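Local coordinates for protein excinuclease ABC, subunit A. (Deinococcus radiodurans, PDB 2VF7) that binds DNA, zinc and adenine nucleotides as a UvrA-family ABC ATPase and probably takes part in recognising DNA damage for excision repair, at residues N78-P83 against P658-P663; F632-K637 against G669-A674; G648-E653 against P663-H668. The protein carries 1 engineered substitution. All blocks are in the same frame, centred on the assembly; numbering follows the deposited sequence.

Contact 1. Residues N78-P83 against P658-P663; sequences NQAGVP and PSVYAP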
loop_
_atom_site.group_PDB
_atom_site.type_symbol
_atom_site.label_atom_id
_atom_site.label_comp_id
_atom_site.label_asym_id
_atom_site.label_seq_id
_atom_site.Cartn_x
_atom_site.Cartn_y
_atom_site.Cartn_z
ATOM N N ASN A 78 2.047 -9.339 11.256
ATOM C CA ASN A 78 2.763 -10.257 12.156
ATOM C C ASN A 78 3.888 -11.038 11.460
ATOM O O ASN A 78 4.659 -11.759 12.108
ATOM C CB ASN A 78 1.790 -11.197 12.886
ATOM C CG ASN A 78 2.267 -11.570 14.293
ATOM O OD1 ASN A 78 3.278 -12.256 14.467
ATOM N ND2 ASN A 78 1.520 -11.132 15.302
ATOM N N GLN A 79 3.972 -10.881 10.138
ATOM C CA GLN A 79 5.157 -11.275 9.386
ATOM C C GLN A 79 6.314 -10.347 9.756
ATOM O O GLN A 79 7.384 -10.805 10.157
ATOM C CB GLN A 79 4.891 -11.233 7.878
ATOM C CG GLN A 79 3.963 -12.337 7.377
ATOM C CD GLN A 79 4.217 -12.680 5.904
ATOM O OE1 GLN A 79 3.904 -11.864 4.980
ATOM N NE2 GLN A 79 4.779 -13.904 5.677
ATOM N N ALA A 80 6.074 -9.042 9.633
ATOM C CA ALA A 80 7.044 -8.011 9.987
ATOM C C ALA A 80 7.329 -7.973 11.488
ATOM O O ALA A 80 8.487 -7.970 11.900
ATOM C CB ALA A 80 6.546 -6.655 9.512
ATOM N N GLY A 81 6.263 -7.939 12.291
ATOM C CA GLY A 81 6.359 -7.850 13.748
ATOM C C GLY A 81 5.381 -6.859 14.378
ATOM O O GLY A 81 4.967 -5.880 13.753
ATOM N N VAL A 82 5.014 -7.128 15.626
ATOM C CA VAL A 82 4.168 -6.237 16.418
ATOM C C VAL A 82 4.974 -5.666 17.597
ATOM O O VAL A 82 5.906 -6.324 18.073
ATOM C CB VAL A 82 2.944 -6.992 16.981
ATOM C CG1 VAL A 82 1.743 -6.101 16.968
ATOM C CG2 VAL A 82 2.648 -8.230 16.164
ATOM N N PRO A 83 4.647 -4.435 18.065
ATOM C CA PRO A 83 5.295 -4.017 19.315
ATOM C C PRO A 83 4.877 -4.914 20.487
ATOM O O PRO A 83 3.752 -5.414 20.519
ATOM C CB PRO A 83 4.789 -2.586 19.514
ATOM C CG PRO A 83 4.311 -2.152 18.162
ATOM C CD PRO A 83 3.760 -3.379 17.536
ATOM N N PRO A 658 8.648 1.933 2.830
ATOM C CA PRO A 658 9.952 1.312 3.038
ATOM C C PRO A 658 9.899 -0.055 3.712
ATOM O O PRO A 658 9.405 -0.183 4.837
ATOM C CB PRO A 658 10.676 2.349 3.900
ATOM C CG PRO A 658 10.121 3.689 3.395
ATOM C CD PRO A 658 8.799 3.392 2.662
ATOM N N SER A 659 10.392 -1.066 3.000
ATOM C CA SER A 659 10.482 -2.445 3.499
ATOM C C SER A 659 11.298 -2.552 4.799
ATOM O O SER A 659 12.198 -1.744 5.033
ATOM C CB SER A 659 11.097 -3.336 2.411
ATOM O OG SER A 659 10.593 -4.658 2.462
ATOM N N VAL A 660 10.973 -3.542 5.639
ATOM C CA VAL A 660 11.704 -3.804 6.894
ATOM C C VAL A 660 12.176 -5.262 7.004
ATOM O O VAL A 660 11.915 -6.060 6.118
ATOM C CB VAL A 660 10.868 -3.424 8.159
ATOM C CG1 VAL A 660 10.579 -1.930 8.196
ATOM C CG2 VAL A 660 9.578 -4.236 8.249
ATOM N N TYR A 661 12.858 -5.602 8.100
ATOM C CA TYR A 661 13.431 -6.949 8.295
ATOM C C TYR A 661 12.740 -7.783 9.384
ATOM O O TYR A 661 12.463 -7.291 10.465
ATOM C CB TYR A 661 14.947 -6.876 8.567
ATOM C CG TYR A 661 15.795 -6.552 7.348
ATOM C CD1 TYR A 661 16.172 -5.235 7.063
ATOM C CD2 TYR A 661 16.211 -7.561 6.478
ATOM C CE1 TYR A 661 16.957 -4.932 5.938
ATOM C CE2 TYR A 661 16.991 -7.279 5.351
ATOM C CZ TYR A 661 17.372 -5.961 5.089
ATOM O OH TYR A 661 18.139 -5.676 3.965
ATOM N N ALA A 662 12.460 -9.043 9.067
ATOM C CA ALA A 662 11.885 -10.001 10.011
ATOM C C ALA A 662 12.899 -11.120 10.264
ATOM O O ALA A 662 13.780 -11.336 9.434
ATOM C CB ALA A 662 10.601 -10.571 9.451
ATOM N N PRO A 663 12.804 -11.825 11.415
ATOM C CA PRO A 663 13.798 -12.899 11.629
ATOM C C PRO A 663 13.586 -14.044 10.639
ATOM O O PRO A 663 12.456 -14.318 10.253
ATOM C CB PRO A 663 13.534 -13.360 13.069
ATOM C CG PRO A 663 12.637 -12.301 13.678
ATOM C CD PRO A 663 11.856 -11.720 12.543
#

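Contact 2. Residues F632-K637 against G669-A674; sequences FSFNVK and GTRYNA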
loop_
_atom_site.group_PDB
_atom_site.type_symbol
_atom_site.label_atom_id
_atom_site.label_comp_id
_atom_site.label_asym_id
_atom_site.label_seq_id
_atom_site.Cartn_x
_atom_site.Cartn_y
_atom_site.Cartn_z
ATOM N N PHE A 632 32.337 -21.701 10.351
ATOM C CA PHE A 632 31.774 -20.827 11.373
ATOM C C PHE A 632 31.632 -19.405 10.846
ATOM O O PHE A 632 31.310 -18.481 11.590
ATOM C CB PHE A 632 32.571 -20.923 12.691
ATOM C CG PHE A 632 32.663 -22.332 13.246
ATOM C CD1 PHE A 632 31.644 -22.856 14.038
ATOM C CD2 PHE A 632 33.757 -23.137 12.961
ATOM C CE1 PHE A 632 31.710 -24.177 14.534
ATOM C CE2 PHE A 632 33.834 -24.467 13.450
ATOM C CZ PHE A 632 32.815 -24.978 14.251
ATOM N N SER A 633 31.865 -19.248 9.546
ATOM C CA SER A 633 31.580 -18.013 8.854
ATOM C C SER A 633 30.115 -18.010 8.414
ATOM O O SER A 633 29.578 -19.043 8.006
ATOM C CB SER A 633 32.490 -17.883 7.626
ATOM O OG SER A 633 32.503 -16.551 7.125
ATOM N N PHE A 634 29.452 -16.867 8.508
ATOM C CA PHE A 634 28.137 -16.730 7.876
ATOM C C PHE A 634 28.284 -15.996 6.548
ATOM O O PHE A 634 27.292 -15.587 5.970
ATOM C CB PHE A 634 27.138 -16.015 8.794
ATOM C CG PHE A 634 27.642 -14.714 9.341
ATOM C CD1 PHE A 634 27.539 -13.541 8.595
ATOM C CD2 PHE A 634 28.239 -14.658 10.593
ATOM C CE1 PHE A 634 28.035 -12.360 9.079
ATOM C CE2 PHE A 634 28.736 -13.477 11.082
ATOM C CZ PHE A 634 28.631 -12.332 10.344
ATOM N N ASN A 635 29.518 -15.824 6.065
ATOM C CA ASN A 635 29.753 -15.194 4.752
ATOM C C ASN A 635 30.182 -16.179 3.698
ATOM O O ASN A 635 30.399 -15.839 2.537
ATOM C CB ASN A 635 30.705 -14.005 4.852
ATOM C CG ASN A 635 30.114 -12.906 5.661
ATOM O OD1 ASN A 635 28.921 -12.672 5.574
ATOM N ND2 ASN A 635 30.912 -12.258 6.494
ATOM N N VAL A 636 30.236 -17.425 4.111
ATOM C CA VAL A 636 30.685 -18.491 3.260
ATOM C C VAL A 636 29.657 -19.624 3.372
ATOM O O VAL A 636 29.156 -19.917 4.453
ATOM C CB VAL A 636 32.157 -18.899 3.635
ATOM C CG1 VAL A 636 32.511 -20.300 3.184
ATOM C CG2 VAL A 636 33.149 -17.910 3.029
ATOM N N LYS A 637 29.337 -20.229 2.237
ATOM C CA LYS A 637 28.443 -21.376 2.164
ATOM C C LYS A 637 29.020 -22.581 2.932
ATOM O O LYS A 637 30.250 -22.757 2.989
ATOM C CB LYS A 637 28.219 -21.690 0.684
ATOM C CG LYS A 637 27.606 -23.002 0.365
ATOM C CD LYS A 637 27.984 -23.420 -1.062
ATOM C CE LYS A 637 29.404 -24.004 -1.107
ATOM N NZ LYS A 637 29.730 -24.549 -2.439
ATOM N N GLY A 669 17.213 -16.265 13.346
ATOM C CA GLY A 669 18.170 -15.225 13.673
ATOM C C GLY A 669 19.507 -15.706 14.192
ATOM O O GLY A 669 20.348 -14.885 14.508
ATOM N N THR A 670 19.696 -17.019 14.303
ATOM C CA THR A 670 20.987 -17.575 14.723
ATOM C C THR A 670 22.040 -17.453 13.634
ATOM O O THR A 670 23.200 -17.204 13.950
ATOM C CB THR A 670 20.903 -19.039 15.233
ATOM O OG1 THR A 670 20.669 -19.950 14.140
ATOM C CG2 THR A 670 19.795 -19.188 16.308
ATOM N N ARG A 671 21.616 -17.557 12.369
ATOM C CA ARG A 671 22.468 -17.417 11.155
ATOM C C ARG A 671 23.157 -18.717 10.692
ATOM O O ARG A 671 23.860 -18.710 9.667
ATOM C CB ARG A 671 23.559 -16.374 11.330
ATOM C CG ARG A 671 23.183 -14.934 11.413
ATOM C CD ARG A 671 24.484 -14.088 11.534
ATOM N NE ARG A 671 24.254 -12.738 12.055
ATOM C CZ ARG A 671 24.267 -11.614 11.327
ATOM N NH1 ARG A 671 24.502 -11.651 10.024
ATOM N NH2 ARG A 671 24.061 -10.435 11.912
ATOM N N TYR A 672 22.967 -19.811 11.434
ATOM C CA TYR A 672 23.677 -21.066 11.168
ATOM C C TYR A 672 22.731 -22.238 11.121
ATOM O O TYR A 672 21.647 -22.174 11.709
ATOM C CB TYR A 672 24.747 -21.323 12.244
ATOM C CG TYR A 672 25.853 -20.287 12.272
ATOM C CD1 TYR A 672 26.997 -20.441 11.492
ATOM C CD2 TYR A 672 25.738 -19.118 13.076
ATOM C CE1 TYR A 672 28.016 -19.474 11.517
ATOM C CE2 TYR A 672 26.754 -18.144 13.107
ATOM C CZ TYR A 672 27.884 -18.337 12.320
ATOM O OH TYR A 672 28.891 -17.405 12.345
ATOM N N ASN A 673 23.123 -23.306 10.421
ATOM C CA ASN A 673 22.342 -24.546 10.456
ATOM C C ASN A 673 22.468 -25.206 11.829
ATOM O O ASN A 673 23.254 -24.748 12.652
ATOM C CB ASN A 673 22.622 -25.493 9.262
ATOM C CG ASN A 673 24.045 -26.014 9.226
ATOM O OD1 ASN A 673 24.668 -26.245 10.258
ATOM N ND2 ASN A 673 24.559 -26.226 8.029
ATOM N N ALA A 674 21.663 -26.235 12.085
ATOM C CA ALA A 674 21.556 -26.855 13.403
ATOM C C ALA A 674 22.799 -27.642 13.764
ATOM O O ALA A 674 23.154 -27.755 14.927
ATOM C CB ALA A 674 20.339 -27.771 13.454
#

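Contact 3. Residues G648-E653 against P663-H668; sequences GWVMVE and PCPVCH. With ZN (zinc ion), chain G.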
loop_
_atom_site.group_PDB
_atom_site.type_symbol
_atom_site.label_atom_id
_atom_site.label_comp_id
_atom_site.label_asym_id
_atom_site.label_seq_id
_atom_site.Cartn_x
_atom_site.Cartn_y
_atom_site.Cartn_z
ATOM N N GLY A 648 20.541 -13.968 9.030
ATOM C CA GLY A 648 19.729 -14.163 10.230
ATOM C C GLY A 648 18.354 -13.554 10.107
ATOM O O GLY A 648 17.450 -13.891 10.865
ATOM N N TRP A 649 18.229 -12.656 9.130
ATOM C CA TRP A 649 17.053 -11.828 8.908
ATOM C C TRP A 649 16.628 -11.816 7.446
ATOM O O TRP A 649 17.453 -11.970 6.549
ATOM C CB TRP A 649 17.309 -10.408 9.402
ATOM C CG TRP A 649 16.776 -10.192 10.781
ATOM C CD1 TRP A 649 15.496 -9.831 11.126
ATOM C CD2 TRP A 649 17.484 -10.350 12.005
ATOM N NE1 TRP A 649 15.373 -9.735 12.494
ATOM C CE2 TRP A 649 16.577 -10.058 13.058
ATOM C CE3 TRP A 649 18.789 -10.715 12.318
ATOM C CZ2 TRP A 649 16.940 -10.113 14.384
ATOM C CZ3 TRP A 649 19.157 -10.750 13.634
ATOM C CH2 TRP A 649 18.235 -10.456 14.661
ATOM N N VAL A 650 15.331 -11.648 7.220
ATOM C CA VAL A 650 14.765 -11.688 5.875
ATOM C C VAL A 650 13.911 -10.448 5.577
ATOM O O VAL A 650 13.153 -9.978 6.434
ATOM C CB VAL A 650 13.977 -13.009 5.632
ATOM C CG1 VAL A 650 12.548 -12.951 6.227
ATOM C CG2 VAL A 650 13.940 -13.343 4.146
ATOM N N MET A 651 14.054 -9.924 4.362
ATOM C CA MET A 651 13.322 -8.729 3.943
ATOM C C MET A 651 11.840 -9.016 3.675
ATOM O O MET A 651 11.487 -9.942 2.938
ATOM C CB MET A 651 13.964 -8.091 2.703
ATOM C CG MET A 651 13.262 -6.817 2.232
ATOM S SD MET A 651 14.155 -5.292 2.574
ATOM C CE MET A 651 14.867 -5.015 0.952
ATOM N N VAL A 652 10.980 -8.203 4.277
ATOM C CA VAL A 652 9.556 -8.333 4.058
ATOM C C VAL A 652 9.064 -7.220 3.131
ATOM O O VAL A 652 8.615 -6.163 3.576
ATOM C CB VAL A 652 8.745 -8.467 5.385
ATOM C CG1 VAL A 652 9.070 -9.798 6.067
ATOM C CG2 VAL A 652 9.000 -7.310 6.336
ATOM N N GLU A 653 9.189 -7.486 1.828
ATOM C CA GLU A 653 8.705 -6.607 0.755
ATOM C C GLU A 653 7.181 -6.629 0.710
ATOM O O GLU A 653 6.554 -6.424 -0.337
ATOM C CB GLU A 653 9.304 -7.032 -0.591
ATOM C CG GLU A 653 10.687 -6.431 -0.878
ATOM C CD GLU A 653 10.609 -5.027 -1.478
ATOM O OE1 GLU A 653 11.359 -4.144 -1.000
ATOM O OE2 GLU A 653 9.800 -4.809 -2.420
ATOM N N PRO A 663 12.804 -11.825 11.415
ATOM C CA PRO A 663 13.798 -12.899 11.629
ATOM C C PRO A 663 13.586 -14.044 10.639
ATOM O O PRO A 663 12.456 -14.318 10.253
ATOM C CB PRO A 663 13.534 -13.360 13.069
ATOM C CG PRO A 663 12.637 -12.301 13.678
ATOM C CD PRO A 663 11.856 -11.720 12.543
ATOM N N CYS A 664 14.666 -14.680 10.206
ATOM C CA CYS A 664 14.585 -15.802 9.285
ATOM C C CYS A 664 13.675 -16.915 9.836
ATOM O O CYS A 664 13.814 -17.312 10.983
ATOM C CB CYS A 664 15.987 -16.334 9.017
ATOM S SG CYS A 664 16.041 -17.790 7.992
ATOM N N PRO A 665 12.712 -17.400 9.020
ATOM C CA PRO A 665 11.795 -18.456 9.459
ATOM C C PRO A 665 12.458 -19.807 9.764
ATOM O O PRO A 665 11.841 -20.660 10.386
ATOM C CB PRO A 665 10.839 -18.590 8.277
ATOM C CG PRO A 665 11.589 -18.051 7.117
ATOM C CD PRO A 665 12.399 -16.945 7.653
ATOM N N VAL A 666 13.711 -19.982 9.360
ATOM C CA VAL A 666 14.401 -21.271 9.486
ATOM C C VAL A 666 15.443 -21.301 10.613
ATOM O O VAL A 666 15.545 -22.273 11.340
ATOM C CB VAL A 666 15.074 -21.659 8.167
ATOM C CG1 VAL A 666 15.766 -23.013 8.289
ATOM C CG2 VAL A 666 14.064 -21.689 7.069
ATOM N N CYS A 667 16.233 -20.253 10.766
ATOM C CA CYS A 667 17.195 -20.241 11.859
ATOM C C CYS A 667 16.728 -19.313 12.963
ATOM O O CYS A 667 17.256 -19.354 14.076
ATOM C CB CYS A 667 18.592 -19.878 11.367
ATOM S SG CYS A 667 18.732 -18.205 10.783
ATOM N N HIS A 668 15.730 -18.485 12.664
ATOM C CA HIS A 668 15.180 -17.557 13.654
ATOM C C HIS A 668 16.185 -16.525 14.143
ATOM O O HIS A 668 16.024 -15.971 15.224
ATOM C CB HIS A 668 14.595 -18.306 14.858
ATOM C CG HIS A 668 13.501 -19.258 14.499
ATOM N ND1 HIS A 668 13.714 -20.612 14.352
ATOM C CD2 HIS A 668 12.186 -19.052 14.246
ATOM C CE1 HIS A 668 12.576 -21.201 14.030
ATOM N NE2 HIS A 668 11.634 -20.277 13.957
HETATM ZN ZN ZN G . 18.342 -18.332 8.509
#

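Contact 1. Residues N78-P83 against P658-P663
Ala80, in the last turn of the short helix 77-80, lies against Ala662 and Val660 of strand 660-663, and these few small groups make up the close part of the contact. Ala662 CB points at the helix end and sits 3.3 Å from Gln79 O, with the carbonyl oxygen of Ala80 a little farther off. Beside it, Ala80 CB meets one branch of Val660: CG2 lies 4.1 Å away. Val660 presents this branch because its chi1 of -64° sets CG2 between the backbone N and the carbonyl carbon, while CG1 is anti to that carbon. No hydrogen bond joins the two segments; what holds them is van der Waals contact over a small surface of 138 Å². The other side is looser. Gln79 is exposed; its CB is 6.0 Å from Ala662 CB, and the side chain rests instead on Leu654. Gly81 ends the helix with a positive phi of 136°, after which the chain turns off so that Val82 and Pro83 pack on helix 49-69. As strand residues alternate, the CB of Tyr661 leaves away from the helix, and its side chain packs on Trp649 and Pro598. The contact thus joins two distant parts of the chain: a helix following the helix 49-69 of the first Walker A motif, and one strand of a two-stranded antiparallel beta hairpin that leads into a four-cysteine zinc site.

Contact 2. Residues F632-K637 against G669-A674
Beside the second zinc site, two loops without regular secondary structure meet where Arg671 and Tyr672 reach the ring of Phe634. Arg671 comes over one face of that ring: its CD lies 4.1 Å from the ring centroid in a CH-pi contact, and its guanidinium carbon CZ stands 4.6 Å from the same centroid as a cation-pi partner. Guanidinium and ring planes are 39° apart, so the group is tilted over the face, with NH1 closest to CE1 at 3.7 Å. An extended chain from CG to NE (chi2 -178°, chi3 -161°) carries the charge this far. Its polar end is also held by carbonyls, NH2 by Gly725 and NH1 by Pro598 and Gly646. These loops flank the CxxC pairs of a Cys4 zinc module: Arg671 follows Cys667 closely in the chain, and its backbone bonds to that of Cys641, another zinc ligand. Tyr672 approaches Phe634 at the ring edge, where its OH lies in the ring plane 3.3 Å from CD2. The same hydroxyl donates a hydrogen bond of 2.8 Å to Phe632 O, approaching from above the carbonyl plane. The buried Tyr672 side chain also touches Phe609 of helix 609-617 and Ile686 and Leu690 of helix 686-690. Within segment 632-637, Ser633 OG accepts from the Asn635 N at 3.2 Å, an ST turn that bends the chain round Phe634.

Contact 3. Residues G648-E653 against P663-H668
Cys664 turns its sulfur anti to the backbone N (chi1 176°), whereas Cys667 places its own between the backbone N and the carbonyl carbon (chi1 67°), and with these different torsions both reach one zinc ion beside Gly648. The metal bonds are 2.4 Å from Cys664 SG and 2.3 Å from Cys667 SG. Gly648 packs its CA against the latter sulfur, and its O receives the Cys664 N-H at 3.0 Å in a nearly straight bond (171°) that arrives from above the carbonyl plane. This ties the first cysteine of the pair to the residue just before strand 649-652. Cys641 and Cys644 complete a Cys4 site made of two CxxC pairs, with the antiparallel hairpin 649-652/660-663 running between the pairs along the chain. Where the hairpin meets the second pair, Trp649 and Pro663 form a non-hydrogen-bonded antiparallel pair with diverging side chains. The indole nevertheless bends back over the proline: Pro663 CA lies over one face of the five-membered ring, 3.8 Å from its centroid, in a CH-pi contact. The Trp649 side chain also touches Pro727, and it lies near Glu730, which binds ADP. Val650 points toward the cysteine loop and sets its CG1 4.2 Å from Pro665 CD. Within that loop, Val666 N donates to Cys664 SG at 3.5 Å, a backbone N-H to a metal-bound sulfur that would be expected to temper the negative charge of the thiolate.

Contacts 1 and 3 share Pro663 and the two-stranded hairpin: 649-652 and 660-663 are its strands, and the centres of the contacts lie about 9 Å apart. Contact 1 touches the hairpin from a position 575 residues before segment 658-663, while contact 3 joins its base to the zinc-binding cysteines. Contact 2 is about 13 Å from contact 3 and about 21 Å from contact 1, centre to centre; its segments, 632-637 and 669-674, enclose both segments of contact 3 in the sequence. Arg671 CG packs on Gly648 N, linking the two. Together they connect the second zinc module to helix 77-80, and the hairpin carries Trp649, whose side chain is about 7 Å from a bound ADP.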